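PDB 3FCP: L-Ala-D/L-Glu epimerase, a muconate lactonizing enzyme from Klebsiella pneumoniae subsp. pneumoniae MGH 78578, which belongs to the enolase superfamily, pairing an N-terminal alpha+beta capping domain with a barrel domain that holds a magnesium ion. Local coordinates for residues 40-45 with 115-120; 150-155 with 188-193; 181-186 with 217-222; 273-278 with 311-316. One frame throughout, in Å; residues are numbered along the deposited sequence.

Contact 1. Residues 40-45 with 115-120; sequences LTRSDG and DAQGKA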
loop_
_atom_site.group_PDB
_atom_site.type_symbol
_atom_site.label_atom_id
_atom_site.label_comp_id
_atom_site.label_asym_id
_atom_site.label_seq_id
_atom_site.Cartn_x
_atom_site.Cartn_y
_atom_site.Cartn_z
ATOM N N LEU A 40 31.386 16.394 36.056
ATOM C CA LEU A 40 32.471 15.730 35.361
ATOM C C LEU A 40 33.701 16.619 35.425
ATOM O O LEU A 40 33.646 17.794 35.065
ATOM C CB LEU A 40 32.064 15.464 33.909
ATOM C CG LEU A 40 33.018 14.655 33.024
ATOM C CD1 LEU A 40 32.224 14.001 31.891
ATOM C CD2 LEU A 40 34.116 15.557 32.477
ATOM N N THR A 41 34.807 16.054 35.899
ATOM C CA THR A 41 36.046 16.804 36.018
ATOM C C THR A 41 37.044 16.369 34.960
ATOM O O THR A 41 37.293 15.173 34.786
ATOM C CB THR A 41 36.677 16.613 37.412
ATOM O OG1 THR A 41 35.767 17.077 38.415
ATOM C CG2 THR A 41 37.980 17.402 37.518
ATOM N N ARG A 42 37.602 17.346 34.252
ATOM C CA ARG A 42 38.589 17.086 33.208
ATOM C C ARG A 42 40.008 17.215 33.760
ATOM O O ARG A 42 40.211 17.763 34.840
ATOM C CB ARG A 42 38.397 18.069 32.056
ATOM C CG ARG A 42 37.118 17.840 31.258
ATOM C CD ARG A 42 36.647 19.101 30.555
ATOM N NE ARG A 42 37.710 19.792 29.824
ATOM C CZ ARG A 42 37.643 20.111 28.533
ATOM N NH1 ARG A 42 36.569 19.791 27.814
ATOM N NH2 ARG A 42 38.626 20.789 27.963
ATOM N N SER A 43 40.985 16.716 33.008
ATOM C CA SER A 43 42.381 16.782 33.422
ATOM C C SER A 43 42.921 18.214 33.422
ATOM O O SER A 43 43.980 18.477 33.995
ATOM C CB SER A 43 43.248 15.901 32.517
ATOM O OG SER A 43 43.115 16.278 31.160
ATOM N N ASP A 44 42.220 19.137 32.765
ATOM C CA ASP A 44 42.667 20.528 32.756
ATOM C C ASP A 44 42.056 21.304 33.930
ATOM O O ASP A 44 42.272 22.509 34.076
ATOM C CB ASP A 44 42.322 21.206 31.424
ATOM C CG ASP A 44 40.839 21.142 31.083
ATOM O OD1 ASP A 44 40.056 20.581 31.876
ATOM O OD2 ASP A 44 40.461 21.658 30.008
ATOM N N GLY A 45 41.305 20.600 34.773
ATOM C CA GLY A 45 40.686 21.238 35.923
ATOM C C GLY A 45 39.289 21.782 35.673
ATOM O O GLY A 45 38.613 22.218 36.608
ATOM N N ASP A 115 28.893 21.331 28.801
ATOM C CA ASP A 115 29.101 22.434 29.741
ATOM C C ASP A 115 30.602 22.705 29.860
ATOM O O ASP A 115 31.047 23.843 29.736
ATOM C CB ASP A 115 28.509 22.073 31.118
ATOM C CG ASP A 115 28.617 23.212 32.136
ATOM O OD1 ASP A 115 28.587 24.395 31.735
ATOM O OD2 ASP A 115 28.710 22.918 33.350
ATOM N N ALA A 116 31.379 21.643 30.061
ATOM C CA ALA A 116 32.824 21.762 30.214
ATOM C C ALA A 116 33.544 22.259 28.963
ATOM O O ALA A 116 34.440 23.097 29.055
ATOM C CB ALA A 116 33.419 20.419 30.664
ATOM N N GLN A 117 33.169 21.760 27.790
ATOM C CA GLN A 117 33.842 22.217 26.576
ATOM C C GLN A 117 33.426 23.655 26.260
ATOM O O GLN A 117 34.171 24.403 25.624
ATOM C CB GLN A 117 33.534 21.285 25.400
ATOM C CG GLN A 117 34.393 21.547 24.151
ATOM C CD GLN A 117 35.904 21.445 24.408
ATOM O OE1 GLN A 117 36.347 21.003 25.471
ATOM N NE2 GLN A 117 36.695 21.844 23.420
ATOM N N GLY A 118 32.234 24.042 26.710
ATOM C CA GLY A 118 31.781 25.404 26.488
ATOM C C GLY A 118 32.650 26.338 27.316
ATOM O O GLY A 118 33.138 27.359 26.827
ATOM N N LYS A 119 32.856 25.985 28.578
ATOM C CA LYS A 119 33.693 26.805 29.451
ATOM C C LYS A 119 35.121 26.849 28.890
ATOM O O LYS A 119 35.812 27.851 29.016
ATOM C CB LYS A 119 33.725 26.227 30.866
ATOM C CG LYS A 119 32.395 26.219 31.602
ATOM C CD LYS A 119 32.588 25.594 32.975
ATOM C CE LYS A 119 31.290 25.454 33.746
ATOM N NZ LYS A 119 31.546 24.853 35.094
ATOM N N ALA A 120 35.547 25.759 28.257
ATOM C CA ALA A 120 36.889 25.678 27.682
ATOM C C ALA A 120 37.080 26.573 26.458
ATOM O O ALA A 120 38.205 26.961 26.139
ATOM C CB ALA A 120 37.212 24.232 27.319
#
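Arg42 reaches from the end of a beta strand to Ala116, Gln117 and Ala120 on a helix, within the N-terminal capping domain of an enolase-superfamily protein. Residues 40-42 close the middle strand of a three-stranded antiparallel sheet, and a type I turn from Arg42 to Gly45, closed by Gly45 N bonding to Arg42 O at 3.0 Å, leads into the next strand. The buried guanidinium is gripped in its own plane by two partners. Gln117 OE1 lies 2.6 Å from Arg42 NH1, with an N-H...O angle of 159° and the donor nearly in line with the carbonyl bond. Arg42 NH2 adds a weak bond to the same oxygen at 3.4 Å. Along the neighbouring NE/NH2 edge, Asp44 is held side-on, on the syn side of both oxygens though tilted out of the carboxylate plane: Arg42 NE to Asp44 OD1 spans 3.2 Å, and Arg42 NH2 to Asp44 OD2, a salt bridge, 2.9 Å. The amide and the carboxylate together fix the rotation of the group, and the carboxylate probably offsets its charge. Both partners are held in turn: Asp44 OD1 also receives Ile46 N, and Gln117 NE2 makes a weak bond to Leu3 O. Gln117 can present its oxygen because its chain, with CG anti to the backbone N, bends at chi2 (57°), and its amide lies nearly coplanar with the guanidinium. Ala116 O lies over one guanidinium face, offset toward the rim. The aliphatic stem rests on the helix, with Arg42 CD 3.5 Å from Ala116 CB, and Arg42 NH2 approaches Ala120 CB at 3.8 Å.

Contact 2. Residues 150-155 with 188-193; sequences KDIAEG and EALGDR
Ile152 meets Ala189 and Leu190 without any flat group between them: no ring, amide, carboxylate or guanidinium presents a face or edge here, and the contact is wholly aliphatic. It belongs to the outer layer of the beta/alpha barrel, where helix 148-158 packs against the C-terminal end of the next helix, 176-189. The backbones come close at two points, with CA atoms 6.8 Å apart for Ile152 and Ala189 and 7.0 Å for Gly155 and Leu190. Ile152 uses both branches. With CG1 anti to the carbonyl carbon (chi1 -72°) and CG2 anti to the backbone N, both branches rest on the same side of the Ala189 methyl: Ile152 CD1 lies 3.7 Å from Ala189 CB, and Ile152 CG2 lies 3.8 Å from it. Leu190, the first residue to leave helical backbone angles, slants across the isoleucine and sends its two methyls to different partners. One of them, Leu190 CD1, sits 4.0 Å from Ile152 CG1. Leu190 also touches Leu143 of strand 136-143, while Ile152 touches Ile186 one turn back along the second helix, so the apolar patch continues toward the barrel wall. Gly155 presents bare backbone to the second methyl: Leu190 CD2 packs on Gly155 CA at 4.1 Å.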
loop_
_atom_site.group_PDB
_atom_site.type_symbol
_atom_site.label_atom_id
_atom_site.label_comp_id
_atom_site.label_asym_id
_atom_site.label_seq_id
_atom_site.Cartn_x
_atom_site.Cartn_y
_atom_site.Cartn_z
ATOM N N LYS A 150 -9.897 25.966 39.885
ATOM C CA LYS A 150 -8.534 26.341 40.244
ATOM C C LYS A 150 -7.682 26.606 39.002
ATOM O O LYS A 150 -6.957 27.601 38.942
ATOM C CB LYS A 150 -7.891 25.249 41.103
ATOM C CG LYS A 150 -8.523 25.110 42.481
ATOM C CD LYS A 150 -7.810 24.074 43.335
ATOM C CE LYS A 150 -8.497 23.916 44.688
ATOM N NZ LYS A 150 -7.829 22.893 45.543
ATOM N N ASP A 151 -7.779 25.723 38.008
ATOM C CA ASP A 151 -7.009 25.877 36.776
ATOM C C ASP A 151 -7.333 27.181 36.058
ATOM O O ASP A 151 -6.430 27.903 35.636
ATOM C CB ASP A 151 -7.264 24.706 35.823
ATOM C CG ASP A 151 -6.707 23.397 36.345
ATOM O OD1 ASP A 151 -5.739 23.429 37.136
ATOM O OD2 ASP A 151 -7.226 22.332 35.951
ATOM N N ILE A 152 -8.621 27.475 35.916
ATOM C CA ILE A 152 -9.051 28.698 35.248
ATOM C C ILE A 152 -8.521 29.938 35.961
ATOM O O ILE A 152 -8.075 30.887 35.318
ATOM C CB ILE A 152 -10.594 28.779 35.166
ATOM C CG1 ILE A 152 -11.102 27.770 34.130
ATOM C CG2 ILE A 152 -11.033 30.197 34.808
ATOM C CD1 ILE A 152 -12.608 27.670 34.046
ATOM N N ALA A 153 -8.575 29.922 37.289
ATOM C CA ALA A 153 -8.094 31.046 38.087
ATOM C C ALA A 153 -6.618 31.284 37.783
ATOM O O ALA A 153 -6.211 32.385 37.399
ATOM C CB ALA A 153 -8.280 30.746 39.575
ATOM N N GLU A 154 -5.828 30.229 37.959
ATOM C CA GLU A 154 -4.395 30.272 37.713
ATOM C C GLU A 154 -4.139 30.815 36.309
ATOM O O GLU A 154 -3.345 31.736 36.123
ATOM C CB GLU A 154 -3.820 28.862 37.854
ATOM C CG GLU A 154 -2.370 28.797 38.288
ATOM C CD GLU A 154 -1.945 27.379 38.635
ATOM O OE1 GLU A 154 -1.955 26.515 37.732
ATOM O OE2 GLU A 154 -1.612 27.125 39.811
ATOM N N GLY A 155 -4.823 30.246 35.322
ATOM C CA GLY A 155 -4.650 30.703 33.955
ATOM C C GLY A 155 -5.095 32.143 33.787
ATOM O O GLY A 155 -4.518 32.904 33.008
ATOM N N GLU A 188 -13.427 27.899 27.052
ATOM C CA GLU A 188 -14.370 29.018 27.056
ATOM C C GLU A 188 -13.830 30.187 27.876
ATOM O O GLU A 188 -13.868 31.337 27.440
ATOM C CB GLU A 188 -15.713 28.591 27.653
ATOM C CG GLU A 188 -16.291 27.317 27.081
ATOM C CD GLU A 188 -17.649 26.987 27.666
ATOM O OE1 GLU A 188 -17.832 27.158 28.895
ATOM O OE2 GLU A 188 -18.531 26.546 26.898
ATOM N N ALA A 189 -13.326 29.875 29.068
ATOM C CA ALA A 189 -12.791 30.879 29.982
ATOM C C ALA A 189 -11.523 31.579 29.493
ATOM O O ALA A 189 -11.465 32.807 29.463
ATOM C CB ALA A 189 -12.539 30.246 31.347
ATOM N N LEU A 190 -10.507 30.803 29.126
ATOM C CA LEU A 190 -9.241 31.363 28.649
ATOM C C LEU A 190 -9.302 31.490 27.131
ATOM O O LEU A 190 -8.285 31.415 26.436
ATOM C CB LEU A 190 -8.075 30.449 29.047
ATOM C CG LEU A 190 -7.793 30.199 30.534
ATOM C CD1 LEU A 190 -9.016 29.612 31.217
ATOM C CD2 LEU A 190 -6.614 29.246 30.667
ATOM N N GLY A 191 -10.519 31.702 26.643
ATOM C CA GLY A 191 -10.795 31.815 25.222
ATOM C C GLY A 191 -9.816 32.424 24.236
ATOM O O GLY A 191 -8.749 31.877 23.954
ATOM N N ASP A 192 -10.218 33.569 23.699
ATOM C CA ASP A 192 -9.474 34.304 22.685
ATOM C C ASP A 192 -7.956 34.437 22.811
ATOM O O ASP A 192 -7.220 33.959 21.945
ATOM C CB ASP A 192 -10.090 35.699 22.533
ATOM C CG ASP A 192 -9.742 36.353 21.205
ATOM O OD1 ASP A 192 -10.208 37.488 20.961
ATOM O OD2 ASP A 192 -9.008 35.733 20.404
ATOM N N ARG A 193 -7.486 35.073 23.879
ATOM C CA ARG A 193 -6.052 35.308 24.056
ATOM C C ARG A 193 -5.164 34.169 24.567
ATOM O O ARG A 193 -4.105 34.425 25.143
ATOM C CB ARG A 193 -5.837 36.534 24.951
ATOM C CG ARG A 193 -6.269 36.360 26.402
ATOM C CD ARG A 193 -7.782 36.276 26.554
ATOM N NE ARG A 193 -8.175 36.267 27.962
ATOM C CZ ARG A 193 -9.431 36.187 28.394
ATOM N NH1 ARG A 193 -10.434 36.107 27.527
ATOM N NH2 ARG A 193 -9.683 36.184 29.697
#

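Contact 3. Residues 181-186 with 217-222; sequences RHTRAI and AAMGVD
Arg184 and Met219 mark the closest backbone approach, their CA atoms 6.7 Å apart, whereas those of Thr183 and Val221 stand 8.8 Å apart. Residues 181-186 are regular helix; the partner 217-222 runs off the end of helix 206-218 through a Schellman motif, in which Gly220 takes a positive phi of 99° and turns the chain toward Val221. Met219 carries most of the contact. Its CG lies between the backbone N and the carbonyl carbon (chi1 58°), and a bend at chi3 (85°) folds the terminal methyl back over Arg184. The sulfur is wedged against the helix surface: Met219 SD is 3.6 Å from Arg184 CA and 3.7 Å from Thr183 CG2. Beyond it, Met219 CE sits over one face of the Arg184 guanidinium, 3.6 Å above its plane and offset toward the rim, while Arg184 NH2 passes 3.6 Å from Met219 CB. The bent arginine thus lays its guanidinium on Met219 without a hydrogen bond; Arg184 NH1 has a long, weak ion pair with Glu215. Thr183 OG1, 3.7 Å from Met219 SD and 4.2 Å from Val221 CG2, is buried here and has no hydrogen-bond partner in the model. In the barrel, these are successive outer helices: Thr183 also covers Leu169 of strand 166-170 and Leu216 of helix 206-218, and Asp222, just before strand 223-225, bonds through its backbone to Ile196 of strand 195-199.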
loop_
_atom_site.group_PDB
_atom_site.type_symbol
_atom_site.label_atom_id
_atom_site.label_comp_id
_atom_site.label_asym_id
_atom_site.label_seq_id
_atom_site.Cartn_x
_atom_site.Cartn_y
_atom_site.Cartn_z
ATOM N N ARG A 181 -15.535 17.980 29.545
ATOM C CA ARG A 181 -16.271 19.109 30.117
ATOM C C ARG A 181 -15.270 20.025 30.808
ATOM O O ARG A 181 -15.407 21.250 30.789
ATOM C CB ARG A 181 -17.319 18.610 31.115
ATOM C CG ARG A 181 -18.453 17.839 30.455
ATOM C CD ARG A 181 -19.375 17.167 31.462
ATOM N NE ARG A 181 -19.965 18.107 32.412
ATOM C CZ ARG A 181 -19.389 18.486 33.548
ATOM N NH1 ARG A 181 -18.200 18.005 33.888
ATOM N NH2 ARG A 181 -20.005 19.346 34.351
ATOM N N HIS A 182 -14.260 19.412 31.418
ATOM C CA HIS A 182 -13.200 20.149 32.098
ATOM C C HIS A 182 -12.468 21.021 31.079
ATOM O O HIS A 182 -12.317 22.226 31.270
ATOM C CB HIS A 182 -12.219 19.161 32.741
ATOM C CG HIS A 182 -10.931 19.779 33.191
ATOM N ND1 HIS A 182 -10.848 20.635 34.268
ATOM C CD2 HIS A 182 -9.667 19.647 32.718
ATOM C CE1 HIS A 182 -9.590 21.001 34.442
ATOM N NE2 HIS A 182 -8.852 20.416 33.514
ATOM N N THR A 183 -12.027 20.408 29.984
ATOM C CA THR A 183 -11.300 21.144 28.960
ATOM C C THR A 183 -12.173 22.195 28.278
ATOM O O THR A 183 -11.721 23.311 28.033
ATOM C CB THR A 183 -10.679 20.179 27.902
ATOM O OG1 THR A 183 -10.130 20.942 26.816
ATOM C CG2 THR A 183 -11.718 19.230 27.363
ATOM N N ARG A 184 -13.425 21.856 27.989
ATOM C CA ARG A 184 -14.323 22.813 27.345
ATOM C C ARG A 184 -14.469 24.071 28.206
ATOM O O ARG A 184 -14.449 25.190 27.691
ATOM C CB ARG A 184 -15.700 22.190 27.111
ATOM C CG ARG A 184 -16.648 23.087 26.317
ATOM C CD ARG A 184 -18.020 22.449 26.157
ATOM N NE ARG A 184 -17.953 21.178 25.439
ATOM C CZ ARG A 184 -17.631 21.060 24.153
ATOM N NH1 ARG A 184 -17.596 19.859 23.584
ATOM N NH2 ARG A 184 -17.351 22.139 23.430
ATOM N N ALA A 185 -14.606 23.880 29.518
ATOM C CA ALA A 185 -14.748 25.001 30.447
ATOM C C ALA A 185 -13.535 25.925 30.382
ATOM O O ALA A 185 -13.671 27.153 30.343
ATOM C CB ALA A 185 -14.931 24.480 31.871
ATOM N N ILE A 186 -12.347 25.331 30.364
ATOM C CA ILE A 186 -11.119 26.111 30.306
ATOM C C ILE A 186 -10.998 26.839 28.974
ATOM O O ILE A 186 -10.564 27.992 28.923
ATOM C CB ILE A 186 -9.882 25.210 30.526
ATOM C CG1 ILE A 186 -9.938 24.604 31.931
ATOM C CG2 ILE A 186 -8.605 26.026 30.357
ATOM C CD1 ILE A 186 -8.861 23.576 32.213
ATOM N N ALA A 217 -10.795 18.763 18.994
ATOM C CA ALA A 217 -10.566 19.564 17.800
ATOM C C ALA A 217 -11.753 20.488 17.566
ATOM O O ALA A 217 -11.577 21.649 17.200
ATOM C CB ALA A 217 -10.358 18.666 16.587
ATOM N N ALA A 218 -12.958 19.968 17.777
ATOM C CA ALA A 218 -14.173 20.750 17.567
ATOM C C ALA A 218 -14.286 21.956 18.505
ATOM O O ALA A 218 -14.772 23.010 18.097
ATOM C CB ALA A 218 -15.409 19.849 17.702
ATOM N N MET A 219 -13.835 21.815 19.748
ATOM C CA MET A 219 -13.911 22.932 20.684
ATOM C C MET A 219 -12.773 23.945 20.529
ATOM O O MET A 219 -12.710 24.928 21.258
ATOM C CB MET A 219 -14.010 22.435 22.140
ATOM C CG MET A 219 -12.884 21.532 22.640
ATOM S SD MET A 219 -12.987 21.149 24.431
ATOM C CE MET A 219 -14.072 19.812 24.431
ATOM N N GLY A 220 -11.875 23.712 19.576
ATOM C CA GLY A 220 -10.801 24.665 19.350
ATOM C C GLY A 220 -9.433 24.396 19.949
ATOM O O GLY A 220 -8.567 25.270 19.923
ATOM N N VAL A 221 -9.221 23.204 20.492
ATOM C CA VAL A 221 -7.920 22.868 21.064
ATOM C C VAL A 221 -6.898 22.901 19.922
ATOM O O VAL A 221 -7.140 22.342 18.854
ATOM C CB VAL A 221 -7.965 21.476 21.723
ATOM C CG1 VAL A 221 -6.584 21.074 22.230
ATOM C CG2 VAL A 221 -8.963 21.501 22.872
ATOM N N ASP A 222 -5.767 23.567 20.146
ATOM C CA ASP A 222 -4.738 23.705 19.115
ATOM C C ASP A 222 -3.807 22.519 18.952
ATOM O O ASP A 222 -3.240 22.312 17.877
ATOM C CB ASP A 222 -3.866 24.937 19.382
ATOM C CG ASP A 222 -4.649 26.230 19.353
ATOM O OD1 ASP A 222 -5.579 26.349 18.532
ATOM O OD2 ASP A 222 -4.313 27.135 20.142
#

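Contact 4. Residues 273-278 with 311-316; sequences LKIAKA and VASLHA
Ile275 supplies the largest buried surface of this contact, followed by Ser313 and Ala312 on helix 307-317. The setting is the buried border between the beta/alpha barrel domain and the capping domain, where strand 270-273 gives way through Lys274, at the N-cap position, to the short helix 275-278. The backbones are nearest at Ile275 and Ser313, whose CA atoms lie 6.2 Å apart. In Ile275, CG1 stands between the backbone N and the carbonyl carbon (chi1 66°), which sends the longer branch across to the facing helix. Its tip does most of the touching: Ile275 CD1 is 3.9 Å from Ala312 CB and 3.4 Å from Ser313 OG. The other branch lies against the serine's backbone, with Ile275 CG2 3.9 Å from Ser313 CA. Ala312 offers only its methyl, on the same helix face. Ser313 combines packing with polar work. Its OG, anti to the carbonyl carbon, accepts a hydrogen from water 1 at 2.9 Å and is also bonded to Gly309 O one turn earlier. Water 1 in turn accepts from Ile275 N, the two atoms 3.0 Å apart. Around this pair, Ile275 and Ala312 also touch Ser107 and Thr111 of helix 103-121. Nearby, the side chains of Lys274 and Lys277 both reach Asp250, a ligand of the magnesium ion. The chemistry implies an apolar join with one polar seam: the relay from Ile275 N through water 1 to Ser313 OG satisfies a buried first-turn amide that has no earlier helical carbonyl in front of it, and no direct hydrogen bond links the two segments.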
loop_
_atom_site.group_PDB
_atom_site.type_symbol
_atom_site.label_atom_id
_atom_site.label_comp_id
_atom_site.label_asym_id
_atom_site.label_seq_id
_atom_site.Cartn_x
_atom_site.Cartn_y
_atom_site.Cartn_z
ATOM N N LEU A 273 10.329 17.189 21.509
ATOM C CA LEU A 273 11.751 16.920 21.705
ATOM C C LEU A 273 12.084 17.004 23.197
ATOM O O LEU A 273 11.613 17.905 23.894
ATOM C CB LEU A 273 12.603 17.950 20.952
ATOM C CG LEU A 273 12.356 18.181 19.461
ATOM C CD1 LEU A 273 13.222 19.339 18.968
ATOM C CD2 LEU A 273 12.670 16.909 18.690
ATOM N N LYS A 274 12.873 16.052 23.690
ATOM C CA LYS A 274 13.301 16.053 25.090
ATOM C C LYS A 274 14.721 15.507 25.133
ATOM O O LYS A 274 14.990 14.437 24.593
ATOM C CB LYS A 274 12.377 15.184 25.955
ATOM C CG LYS A 274 10.943 15.722 26.067
ATOM C CD LYS A 274 10.109 14.916 27.047
ATOM C CE LYS A 274 8.679 15.473 27.142
ATOM N NZ LYS A 274 7.872 14.722 28.128
ATOM N N ILE A 275 15.636 16.230 25.774
ATOM C CA ILE A 275 17.012 15.751 25.809
ATOM C C ILE A 275 17.134 14.402 26.511
ATOM O O ILE A 275 17.948 13.565 26.102
ATOM C CB ILE A 275 17.983 16.794 26.453
ATOM C CG1 ILE A 275 17.677 17.001 27.935
ATOM C CG2 ILE A 275 17.885 18.121 25.704
ATOM C CD1 ILE A 275 18.686 17.945 28.623
ATOM N N ALA A 276 16.305 14.176 27.533
ATOM C CA ALA A 276 16.332 12.917 28.287
ATOM C C ALA A 276 15.979 11.700 27.433
ATOM O O ALA A 276 16.544 10.618 27.618
ATOM C CB ALA A 276 15.379 12.995 29.490
ATOM N N LYS A 277 15.034 11.871 26.511
ATOM C CA LYS A 277 14.607 10.781 25.638
ATOM C C LYS A 277 15.628 10.453 24.551
ATOM O O LYS A 277 15.759 9.295 24.150
ATOM C CB LYS A 277 13.267 11.115 24.956
ATOM C CG LYS A 277 12.050 11.196 25.888
ATOM C CD LYS A 277 10.727 11.302 25.118
ATOM C CE LYS A 277 10.660 12.537 24.219
ATOM N NZ LYS A 277 9.428 12.569 23.360
ATOM N N ALA A 278 16.352 11.466 24.088
ATOM C CA ALA A 278 17.322 11.283 23.010
ATOM C C ALA A 278 18.759 11.013 23.442
ATOM O O ALA A 278 19.542 10.451 22.674
ATOM C CB ALA A 278 17.294 12.490 22.094
ATOM N N VAL A 311 18.061 24.378 31.522
ATOM C CA VAL A 311 18.872 25.262 30.682
ATOM C C VAL A 311 19.595 24.447 29.602
ATOM O O VAL A 311 19.781 24.915 28.479
ATOM C CB VAL A 311 19.908 26.093 31.516
ATOM C CG1 VAL A 311 21.066 25.219 31.969
ATOM C CG2 VAL A 311 20.421 27.259 30.680
ATOM N N ALA A 312 19.985 23.221 29.942
ATOM C CA ALA A 312 20.653 22.348 28.978
ATOM C C ALA A 312 19.709 22.181 27.785
ATOM O O ALA A 312 20.127 22.280 26.626
ATOM C CB ALA A 312 20.945 20.994 29.610
ATOM N N SER A 313 18.429 21.940 28.074
ATOM C CA SER A 313 17.427 21.778 27.025
ATOM C C SER A 313 17.259 23.075 26.245
ATOM O O SER A 313 17.189 23.058 25.019
ATOM C CB SER A 313 16.072 21.388 27.617
ATOM O OG SER A 313 16.180 20.244 28.432
ATOM N N LEU A 314 17.183 24.200 26.955
ATOM C CA LEU A 314 17.009 25.496 26.296
ATOM C C LEU A 314 18.141 25.829 25.319
ATOM O O LEU A 314 17.897 26.417 24.276
ATOM C CB LEU A 314 16.882 26.640 27.317
ATOM C CG LEU A 314 15.574 27.042 28.025
ATOM C CD1 LEU A 314 14.392 27.045 27.054
ATOM C CD2 LEU A 314 15.307 26.117 29.155
ATOM N N HIS A 315 19.374 25.463 25.646
ATOM C CA HIS A 315 20.480 25.751 24.733
ATOM C C HIS A 315 20.241 25.055 23.392
ATOM O O HIS A 315 20.528 25.619 22.335
ATOM C CB HIS A 315 21.809 25.305 25.338
ATOM C CG HIS A 315 22.412 26.312 26.269
ATOM N ND1 HIS A 315 22.964 27.496 25.828
ATOM C CD2 HIS A 315 22.526 26.325 27.618
ATOM C CE1 HIS A 315 23.392 28.194 26.864
ATOM N NE2 HIS A 315 23.138 27.506 27.962
ATOM N N ALA A 316 19.714 23.832 23.449
ATOM C CA ALA A 316 19.405 23.062 22.247
ATOM C C ALA A 316 18.194 23.664 21.529
ATOM O O ALA A 316 18.218 23.867 20.312
ATOM C CB ALA A 316 19.130 21.598 22.614
HETATM O O HOH W 1 14.215 18.401 27.357
#

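Contact 4 is the core member, all its touching residues buried and its centre about 5 Å from that of the chain; the other three lie about 24 to 25 Å out and are partly buried. Contacts 2 and 3 share helix 176-189, their centres about 11 Å apart, and meet directly where Asp151 packs on His182. Contact 1 lies on the opposite side of the chain's centre from both, yet its helix 103-121 also reaches the surroundings of contact 4. Chemistry differs accordingly: charged and amide bonds in the capping domain, aliphatic and thioether packing between outer helices, and a water-bridged apolar join at the buried domain border.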